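Beta-hexosaminidase Amuc_2018 (Akkermansia muciniphila, PDB 6JEB) hydrolyses terminal non-reducing N-acetylhexosamine residues from N-acetyl-beta-D-hexosaminides, including N-glycans and chitobiose, as a zinc-containing member of glycosyl hydrolase family 20. Local coordinates at residues Gln132-Pro137 / Gly192-Leu197; Val147-Glu152 / Pro160-Tyr165; Glu153-Gly158 / Thr216-Ser221. All blocks are in the same frame, centred on the assembly; numbering follows the deposited sequence.

Interaction 1: Gln132-Pro137 / Gly192-Leu197; sequences QGWRLP and GHNQAL
G133 offers bare backbone to the first turn of helix 195-200: the methyl CB of A196 points into it and sits 3.7 Å from G133 N, with the carbonyl carbon of G133 nearly as near. Q132 lies beside the active site, its OE1 hydrogen-bonded to NE of the substrate-binding R101. W134 carries most of the rest. Its CB lies 4.5 Å from A196 CB, and with CG anti to the backbone N (chi1 179°) the indole runs alongside L197 and N194, all three side chains heading the same way. The six-membered part of the ring does the touching: CZ3 comes within 4.2 Å of L197 CB, while N194 OD1 lies at the ring edge, the amide and indole planes 17° apart. N194 is at the N-cap position, but its side chain makes no capping bond; ND2 is hydrogen-bonded to P191 O. R135 turns back to lay one guanidinium face over G133 CA. At L136 the backbone O accepts from W134 NE1 at 2.8 Å, in both the ring plane and the carbonyl plane, which helps hold the ring's rotation. The contact is buried and largely apolar, with the polar work done around it: H193 hydrogen-bonds D130 OD1 through ND1 and E258 OE1 through NE2, so the packing sets the loop that follows D130 against the start of the helix that follows H193, while E258 comes from a third part of the domain.

Interaction 2: Val147-Glu152 / Pro160-Tyr165; sequences VASRRE and PHEGMY
R150 and E162 run side by side on one face of a two-stranded sheet, while R151 and H161 cross on the other. In the first pair R150 NE donates to E162 OE1 at 2.9 Å in a salt bridge that is nearly straight. The oxygen lies in the guanidinium plane but is approached from above its own carboxylate plane, the two groups being turned 60° apart. Water 2 links R150 NH2 to E162 OE2, giving the ion pair a second, water-mediated path; water 1 donates to both E162 OE1 and S149 OG, the latter also hydrogen-bonded to K145 O. In the second pair, R151 leaves its backbone with CG between N and the carbonyl carbon (chi1 69°), and an extended chain beyond it carries the guanidinium over H161, whose CB lies over the centre of one face. H161 CD2 is 3.7 Å from R151 NH1, the planes 34° apart. Both polar ends are held by neighbours: R151 NH1 by R101 O and Q132 O, H161 NE2 by F103 N. Beyond them, S149 CB packs 4.1 Å from M164 CB. R151 and H161 are the antiparallel hydrogen-bonded pair (R151 N to H161 O 2.9 Å, H161 N to R151 O 3.1 Å), R150 and E162 the non-hydrogen-bonded one, and G163 N adds a bond to S149 O. This is a short antiparallel beta hairpin in the excursion after barrel strand 123-127, one face salt-bridged, the other turned to the substrate-binding R101.

Interaction 3: Glu153-Gly158 / Thr216-Ser221; sequences ESFGDG and TTAGNS
T216 and F155 bury the most surface here, followed by E153. T216 points at the other segment and packs its carbon atoms on the backbone of E153: CB is 3.2 Å from E153 O, and CG2 is almost as close. The aliphatic part of E153 completes the contact, its CG 4.0 Å from T216 CB as the two side chains cross. Through its polar branch T216 reaches a water instead. OG1 lies 2.8 Å from water 3, which accepts from G156 N and donates weakly to E153 OE2. The other carboxylate oxygen, OE1, takes G158 N on its anti lone pair, so the carboxylate of E153 ties the start of 153-158 to its end.

Between these residues S154-D157 forms a type I' beta turn, closed by D157 N to S154 O and braced by S154 N donating to D157 OD1 from above the carboxylate plane. The turn belongs to the connection of the beta hairpin 150-151/161-162 and meets the long loop between helices 195-200 and 230-246, both within the family 20 catalytic domain.

At the turn's second position F155 N donates to T216 O at 2.8 Å, almost straight (173°). CG beside the backbone N (chi1 -44°) brings the phenyl ring over T216-A218: T216 O lies above one face, offset toward the rim, and CE1 comes 3.6 Å from A218 N and 4.2 Å from A218 CB. The ring also makes a cation-pi contact with R403 and an edge-to-face one with W468, close to the substrate-binding E402.

Overall arrangement
All three contacts lie within the catalytic domain, on one side of the chain's centre, in the excursions that follow strands 123-127 and 183-187. Interaction 1 is buried and largely apolar; interaction 2 is partly buried, combining backbone pairing with an exposed ion pair; interaction 3 is at the surface, held by one direct backbone bond, a bridging water and the packing of T216 and F155. Interaction 2 is nested inside the loop closed by interaction 1, and interaction 3 joins the connection of its hairpin to a loop after helix 195-200. R135 NH1 meets G163 O between interactions 1 and 2. The backbone oxygen of Q132 faces interaction 2, while its NE2 reaches T217 O of interaction 3.

Interaction 1: Gln132-Pro137 / Gly192-Leu197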
loop_
_atom_site.group_PDB
_atom_site.type_symbol
_atom_site.label_atom_id
_atom_site.label_comp_id
_atom_site.label_asym_id
_atom_site.label_seq_id
_atom_site.Cartn_x
_atom_site.Cartn_y
_atom_site.Cartn_z
ATOM N N GLN A 132 0.921 5.749 -17.480
ATOM C CA GLN A 132 -0.118 6.752 -17.680
ATOM C C GLN A 132 0.208 8.085 -17.023
ATOM O O GLN A 132 -0.577 9.033 -17.148
ATOM C CB GLN A 132 -1.465 6.231 -17.141
ATOM C CG GLN A 132 -2.021 5.011 -17.870
ATOM C CD GLN A 132 -1.372 3.692 -17.454
ATOM O OE1 GLN A 132 -0.596 3.637 -16.502
ATOM N NE2 GLN A 132 -1.684 2.622 -18.187
ATOM N N GLY A 133 1.337 8.183 -16.329
ATOM C CA GLY A 133 1.683 9.411 -15.647
ATOM C C GLY A 133 2.864 9.250 -14.715
ATOM O O GLY A 133 3.211 8.133 -14.310
ATOM N N TRP A 134 3.482 10.380 -14.377
ATOM C CA TRP A 134 4.639 10.447 -13.493
ATOM C C TRP A 134 4.386 11.622 -12.560
ATOM O O TRP A 134 4.186 12.743 -13.037
ATOM C CB TRP A 134 5.913 10.685 -14.323
ATOM C CG TRP A 134 7.156 10.787 -13.487
ATOM C CD1 TRP A 134 7.486 11.803 -12.631
ATOM C CD2 TRP A 134 8.215 9.821 -13.394
ATOM N NE1 TRP A 134 8.683 11.523 -12.010
ATOM C CE2 TRP A 134 9.156 10.321 -12.471
ATOM C CE3 TRP A 134 8.469 8.593 -14.022
ATOM C CZ2 TRP A 134 10.324 9.628 -12.139
ATOM C CZ3 TRP A 134 9.632 7.901 -13.683
ATOM C CH2 TRP A 134 10.544 8.428 -12.757
ATOM N N ARG A 135 4.393 11.379 -11.239
ATOM C CA ARG A 135 3.908 12.363 -10.272
ATOM C C ARG A 135 4.980 12.952 -9.355
ATOM O O ARG A 135 4.643 13.807 -8.515
ATOM C CB ARG A 135 2.778 11.773 -9.420
ATOM C CG ARG A 135 1.667 11.108 -10.223
ATOM C CD ARG A 135 1.019 12.072 -11.231
ATOM N NE ARG A 135 0.026 11.350 -12.014
ATOM C CZ ARG A 135 -0.392 11.709 -13.225
ATOM N NH1 ARG A 135 0.048 12.833 -13.787
ATOM N NH2 ARG A 135 -1.260 10.938 -13.873
ATOM N N LEU A 136 6.247 12.534 -9.481
ATOM C CA LEU A 136 7.310 13.004 -8.598
ATOM C C LEU A 136 8.143 14.059 -9.306
ATOM O O LEU A 136 8.778 13.741 -10.322
ATOM C CB LEU A 136 8.212 11.838 -8.203
ATOM C CG LEU A 136 9.396 12.266 -7.332
ATOM C CD1 LEU A 136 8.995 12.422 -5.858
ATOM C CD2 LEU A 136 10.571 11.296 -7.468
ATOM N N PRO A 137 8.220 15.288 -8.800
ATOM C CA PRO A 137 9.112 16.276 -9.423
ATOM C C PRO A 137 10.566 15.956 -9.103
ATOM O O PRO A 137 10.896 15.518 -7.997
ATOM C CB PRO A 137 8.676 17.594 -8.774
ATOM C CG PRO A 137 8.208 17.172 -7.403
ATOM C CD PRO A 137 7.534 15.830 -7.610
ATOM N N GLY A 192 10.389 -1.402 -16.160
ATOM C CA GLY A 192 9.211 -1.267 -16.987
ATOM C C GLY A 192 8.189 -0.320 -16.399
ATOM O O GLY A 192 8.497 0.525 -15.549
ATOM N N HIS A 193 6.944 -0.466 -16.855
ATOM C CA HIS A 193 5.872 0.458 -16.492
ATOM C C HIS A 193 6.333 1.905 -16.654
ATOM O O HIS A 193 6.083 2.771 -15.810
ATOM C CB HIS A 193 5.329 0.169 -15.087
ATOM C CG HIS A 193 4.320 -0.938 -15.062
ATOM N ND1 HIS A 193 2.986 -0.725 -15.343
ATOM C CD2 HIS A 193 4.449 -2.267 -14.825
ATOM C CE1 HIS A 193 2.332 -1.871 -15.259
ATOM N NE2 HIS A 193 3.197 -2.825 -14.948
ATOM N N ASN A 194 6.988 2.165 -17.788
ATOM C CA ASN A 194 7.760 3.386 -17.975
ATOM C C ASN A 194 7.360 4.153 -19.231
ATOM O O ASN A 194 8.169 4.930 -19.753
ATOM C CB ASN A 194 9.263 3.079 -17.990
ATOM C CG ASN A 194 9.948 3.460 -16.690
ATOM O OD1 ASN A 194 9.552 4.420 -16.025
ATOM N ND2 ASN A 194 10.997 2.730 -16.335
ATOM N N GLN A 195 6.131 3.980 -19.727
ATOM C CA GLN A 195 5.765 4.706 -20.944
ATOM C C GLN A 195 5.786 6.216 -20.727
ATOM O O GLN A 195 6.154 6.967 -21.636
ATOM C CB GLN A 195 4.422 4.249 -21.506
ATOM C CG GLN A 195 4.130 4.884 -22.869
ATOM C CD GLN A 195 3.004 4.204 -23.605
ATOM O OE1 GLN A 195 2.792 2.997 -23.450
ATOM N NE2 GLN A 195 2.265 4.972 -24.411
ATOM N N ALA A 196 5.402 6.685 -19.533
ATOM C CA ALA A 196 5.411 8.125 -19.289
ATOM C C ALA A 196 6.837 8.665 -19.302
ATOM O O ALA A 196 7.111 9.714 -19.908
ATOM C CB ALA A 196 4.689 8.458 -17.980
ATOM N N LEU A 197 7.766 7.941 -18.671
ATOM C CA LEU A 197 9.169 8.334 -18.715
ATOM C C LEU A 197 9.702 8.323 -20.147
ATOM O O LEU A 197 10.482 9.206 -20.531
ATOM C CB LEU A 197 9.998 7.415 -17.808
ATOM C CG LEU A 197 11.492 7.736 -17.682
ATOM C CD1 LEU A 197 11.718 9.138 -17.125
ATOM C CD2 LEU A 197 12.204 6.678 -16.830
#

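Interaction 2: Val147-Glu152 / Pro160-Tyr165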
loop_
_atom_site.group_PDB
_atom_site.type_symbol
_atom_site.label_atom_id
_atom_site.label_comp_id
_atom_site.label_asym_id
_atom_site.label_seq_id
_atom_site.Cartn_x
_atom_site.Cartn_y
_atom_site.Cartn_z
ATOM N N VAL A 147 5.955 16.923 -19.782
ATOM C CA VAL A 147 5.508 15.809 -20.617
ATOM C C VAL A 147 4.925 14.666 -19.789
ATOM O O VAL A 147 3.759 14.298 -19.956
ATOM C CB VAL A 147 6.646 15.296 -21.518
ATOM C CG1 VAL A 147 6.162 14.122 -22.355
ATOM C CG2 VAL A 147 7.173 16.419 -22.417
ATOM N N ALA A 148 5.730 14.087 -18.892
ATOM C CA ALA A 148 5.360 12.815 -18.271
ATOM C C ALA A 148 4.178 12.925 -17.313
ATOM O O ALA A 148 3.553 11.900 -17.013
ATOM C CB ALA A 148 6.575 12.199 -17.567
ATOM N N SER A 149 3.860 14.122 -16.821
ATOM C CA SER A 149 2.776 14.286 -15.858
ATOM C C SER A 149 1.427 14.526 -16.524
ATOM O O SER A 149 0.438 14.757 -15.817
ATOM C CB SER A 149 3.083 15.435 -14.884
ATOM O OG SER A 149 2.864 16.704 -15.492
ATOM N N ARG A 150 1.365 14.486 -17.857
ATOM C CA ARG A 150 0.173 14.845 -18.614
ATOM C C ARG A 150 -0.150 13.753 -19.616
ATOM O O ARG A 150 0.756 13.177 -20.221
ATOM C CB ARG A 150 0.438 16.138 -19.393
ATOM C CG ARG A 150 0.577 17.339 -18.483
ATOM C CD ARG A 150 1.435 18.445 -19.087
ATOM N NE ARG A 150 1.290 19.673 -18.314
ATOM C CZ ARG A 150 1.985 20.779 -18.543
ATOM N NH1 ARG A 150 2.902 20.798 -19.512
ATOM N NH2 ARG A 150 1.768 21.862 -17.804
ATOM N N ARG A 151 -1.440 13.476 -19.806
ATOM C CA ARG A 151 -1.857 12.583 -20.877
ATOM C C ARG A 151 -3.086 13.151 -21.579
ATOM O O ARG A 151 -3.836 13.953 -21.018
ATOM C CB ARG A 151 -2.084 11.139 -20.398
ATOM C CG ARG A 151 -3.283 10.949 -19.488
ATOM C CD ARG A 151 -3.503 9.464 -19.178
ATOM N NE ARG A 151 -4.680 9.243 -18.342
ATOM C CZ ARG A 151 -4.637 9.066 -17.025
ATOM N NH1 ARG A 151 -3.470 9.082 -16.379
ATOM N NH2 ARG A 151 -5.761 8.867 -16.350
ATOM N N GLU A 152 -3.288 12.705 -22.821
ATOM C CA GLU A 152 -4.308 13.294 -23.686
ATOM C C GLU A 152 -5.725 12.917 -23.262
ATOM O O GLU A 152 -6.657 13.707 -23.465
ATOM C CB GLU A 152 -4.054 12.852 -25.130
ATOM C CG GLU A 152 -5.084 13.348 -26.132
ATOM C CD GLU A 152 -4.983 12.624 -27.461
ATOM O OE1 GLU A 152 -3.942 11.982 -27.711
ATOM O OE2 GLU A 152 -5.954 12.677 -28.242
ATOM N N PRO A 160 -8.272 15.209 -21.065
ATOM C CA PRO A 160 -6.888 15.199 -20.575
ATOM C C PRO A 160 -6.833 15.004 -19.070
ATOM O O PRO A 160 -7.734 15.407 -18.328
ATOM C CB PRO A 160 -6.361 16.584 -20.969
ATOM C CG PRO A 160 -7.239 17.006 -22.128
ATOM C CD PRO A 160 -8.595 16.443 -21.801
ATOM N N HIS A 161 -5.763 14.360 -18.620
ATOM C CA HIS A 161 -5.542 14.161 -17.198
ATOM C C HIS A 161 -4.099 14.503 -16.877
ATOM O O HIS A 161 -3.184 14.028 -17.559
ATOM C CB HIS A 161 -5.823 12.721 -16.767
ATOM C CG HIS A 161 -5.708 12.532 -15.290
ATOM N ND1 HIS A 161 -6.647 13.026 -14.412
ATOM C CD2 HIS A 161 -4.733 11.977 -14.529
ATOM C CE1 HIS A 161 -6.274 12.749 -13.174
ATOM N NE2 HIS A 161 -5.113 12.122 -13.218
ATOM N N GLU A 162 -3.893 15.330 -15.855
ATOM C CA GLU A 162 -2.538 15.685 -15.466
ATOM C C GLU A 162 -2.468 15.881 -13.965
ATOM O O GLU A 162 -3.484 15.908 -13.258
ATOM C CB GLU A 162 -2.031 16.954 -16.172
ATOM C CG GLU A 162 -2.559 18.260 -15.596
ATOM C CD GLU A 162 -1.779 19.482 -16.092
ATOM O OE1 GLU A 162 -0.524 19.452 -16.086
ATOM O OE2 GLU A 162 -2.417 20.482 -16.492
ATOM N N GLY A 163 -1.240 16.013 -13.485
ATOM C CA GLY A 163 -1.006 16.368 -12.105
ATOM C C GLY A 163 0.396 15.998 -11.685
ATOM O O GLY A 163 0.956 15.005 -12.161
ATOM N N MET A 164 0.983 16.788 -10.798
ATOM C CA MET A 164 2.278 16.436 -10.231
ATOM C C MET A 164 2.344 17.055 -8.846
ATOM O O MET A 164 1.945 18.210 -8.672
ATOM C CB MET A 164 3.418 16.961 -11.115
ATOM C CG MET A 164 4.802 16.635 -10.560
ATOM S SD MET A 164 6.156 17.102 -11.651
ATOM C CE MET A 164 6.546 15.525 -12.421
ATOM N N TYR A 165 2.816 16.285 -7.861
ATOM C CA TYR A 165 2.985 16.827 -6.521
ATOM C C TYR A 165 4.129 17.831 -6.510
ATOM O O TYR A 165 5.062 17.743 -7.307
ATOM C CB TYR A 165 3.273 15.695 -5.520
ATOM C CG TYR A 165 2.094 14.765 -5.424
ATOM C CD1 TYR A 165 0.902 15.191 -4.841
ATOM C CD2 TYR A 165 2.147 13.483 -5.962
ATOM C CE1 TYR A 165 -0.200 14.362 -4.791
ATOM C CE2 TYR A 165 1.053 12.646 -5.912
ATOM C CZ TYR A 165 -0.119 13.090 -5.330
ATOM O OH TYR A 165 -1.214 12.258 -5.294
HETATM O O HOH W 1 0.964 18.109 -14.208
HETATM O O HOH W 2 -0.558 22.564 -16.254
#

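Interaction 3: Glu153-Gly158 / Thr216-Ser221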
loop_
_atom_site.group_PDB
_atom_site.type_symbol
_atom_site.label_atom_id
_atom_site.label_comp_id
_atom_site.label_asym_id
_atom_site.label_seq_id
_atom_site.Cartn_x
_atom_site.Cartn_y
_atom_site.Cartn_z
ATOM N N GLU A 153 -5.912 11.728 -22.696
ATOM C CA GLU A 153 -7.242 11.215 -22.372
ATOM C C GLU A 153 -7.058 9.927 -21.580
ATOM O O GLU A 153 -5.932 9.521 -21.272
ATOM C CB GLU A 153 -8.084 10.952 -23.631
ATOM C CG GLU A 153 -7.453 9.942 -24.595
ATOM C CD GLU A 153 -8.345 9.619 -25.792
ATOM O OE1 GLU A 153 -9.515 10.061 -25.822
ATOM O OE2 GLU A 153 -7.876 8.909 -26.705
ATOM N N SER A 154 -8.182 9.277 -21.265
ATOM C CA SER A 154 -8.177 7.952 -20.647
ATOM C C SER A 154 -9.224 7.100 -21.350
ATOM O O SER A 154 -10.409 7.447 -21.353
ATOM C CB SER A 154 -8.493 8.046 -19.152
ATOM O OG SER A 154 -7.702 9.043 -18.513
ATOM N N PHE A 155 -8.795 5.993 -21.949
ATOM C CA PHE A 155 -9.724 5.033 -22.559
ATOM C C PHE A 155 -10.671 5.702 -23.554
ATOM O O PHE A 155 -11.875 5.440 -23.571
ATOM C CB PHE A 155 -10.500 4.246 -21.499
ATOM C CG PHE A 155 -9.648 3.763 -20.371
ATOM C CD1 PHE A 155 -8.810 2.669 -20.533
ATOM C CD2 PHE A 155 -9.668 4.414 -19.150
ATOM C CE1 PHE A 155 -8.007 2.229 -19.488
ATOM C CE2 PHE A 155 -8.884 3.979 -18.107
ATOM C CZ PHE A 155 -8.046 2.890 -18.273
ATOM N N GLY A 156 -10.122 6.586 -24.384
ATOM C CA GLY A 156 -10.912 7.210 -25.430
ATOM C C GLY A 156 -11.893 8.261 -24.968
ATOM O O GLY A 156 -12.728 8.695 -25.771
ATOM N N ASP A 157 -11.819 8.705 -23.711
ATOM C CA ASP A 157 -12.821 9.633 -23.191
ATOM C C ASP A 157 -12.605 11.074 -23.624
ATOM O O ASP A 157 -13.450 11.922 -23.314
ATOM C CB ASP A 157 -12.950 9.536 -21.662
ATOM C CG ASP A 157 -11.708 10.021 -20.908
ATOM O OD1 ASP A 157 -10.751 10.551 -21.526
ATOM O OD2 ASP A 157 -11.697 9.857 -19.667
ATOM N N GLY A 158 -11.505 11.369 -24.316
ATOM C CA GLY A 158 -11.233 12.715 -24.781
ATOM C C GLY A 158 -10.886 13.725 -23.712
ATOM O O GLY A 158 -10.805 14.921 -24.018
ATOM N N THR A 216 -2.586 6.187 -22.592
ATOM C CA THR A 216 -3.959 6.543 -22.263
ATOM C C THR A 216 -4.842 5.325 -22.072
ATOM O O THR A 216 -6.047 5.475 -21.838
ATOM C CB THR A 216 -4.564 7.443 -23.349
ATOM O OG1 THR A 216 -4.669 6.702 -24.571
ATOM C CG2 THR A 216 -3.705 8.684 -23.560
ATOM N N THR A 217 -4.275 4.127 -22.171
ATOM C CA THR A 217 -5.002 2.880 -22.032
ATOM C C THR A 217 -4.248 1.998 -21.049
ATOM O O THR A 217 -3.137 2.317 -20.621
ATOM C CB THR A 217 -5.114 2.171 -23.386
ATOM O OG1 THR A 217 -3.796 1.955 -23.920
ATOM C CG2 THR A 217 -5.924 3.015 -24.361
ATOM N N ALA A 218 -4.873 0.885 -20.677
ATOM C CA ALA A 218 -4.204 -0.115 -19.860
ATOM C C ALA A 218 -3.368 -1.018 -20.762
ATOM O O ALA A 218 -2.986 -0.622 -21.867
ATOM C CB ALA A 218 -5.229 -0.917 -19.053
ATOM N N GLY A 219 -3.059 -2.219 -20.312
ATOM C CA GLY A 219 -2.204 -3.094 -21.079
ATOM C C GLY A 219 -0.738 -2.898 -20.750
ATOM O O GLY A 219 -0.330 -1.962 -20.055
ATOM N N ASN A 220 0.073 -3.796 -21.293
ATOM C CA ASN A 220 1.474 -3.918 -20.921
ATOM C C ASN A 220 2.354 -3.169 -21.911
ATOM O O ASN A 220 2.152 -3.249 -23.129
ATOM C CB ASN A 220 1.866 -5.403 -20.881
ATOM C CG ASN A 220 3.344 -5.627 -20.560
ATOM O OD1 ASN A 220 4.132 -5.995 -21.437
ATOM N ND2 ASN A 220 3.721 -5.424 -19.300
ATOM N N SER A 221 3.322 -2.430 -21.379
ATOM C CA SER A 221 4.354 -1.787 -22.176
ATOM C C SER A 221 5.635 -2.611 -22.106
ATOM O O SER A 221 6.008 -3.103 -21.036
ATOM C CB SER A 221 4.632 -0.386 -21.633
ATOM O OG SER A 221 5.793 0.158 -22.241
HETATM O O HOH W 3 -7.357 6.382 -25.248
#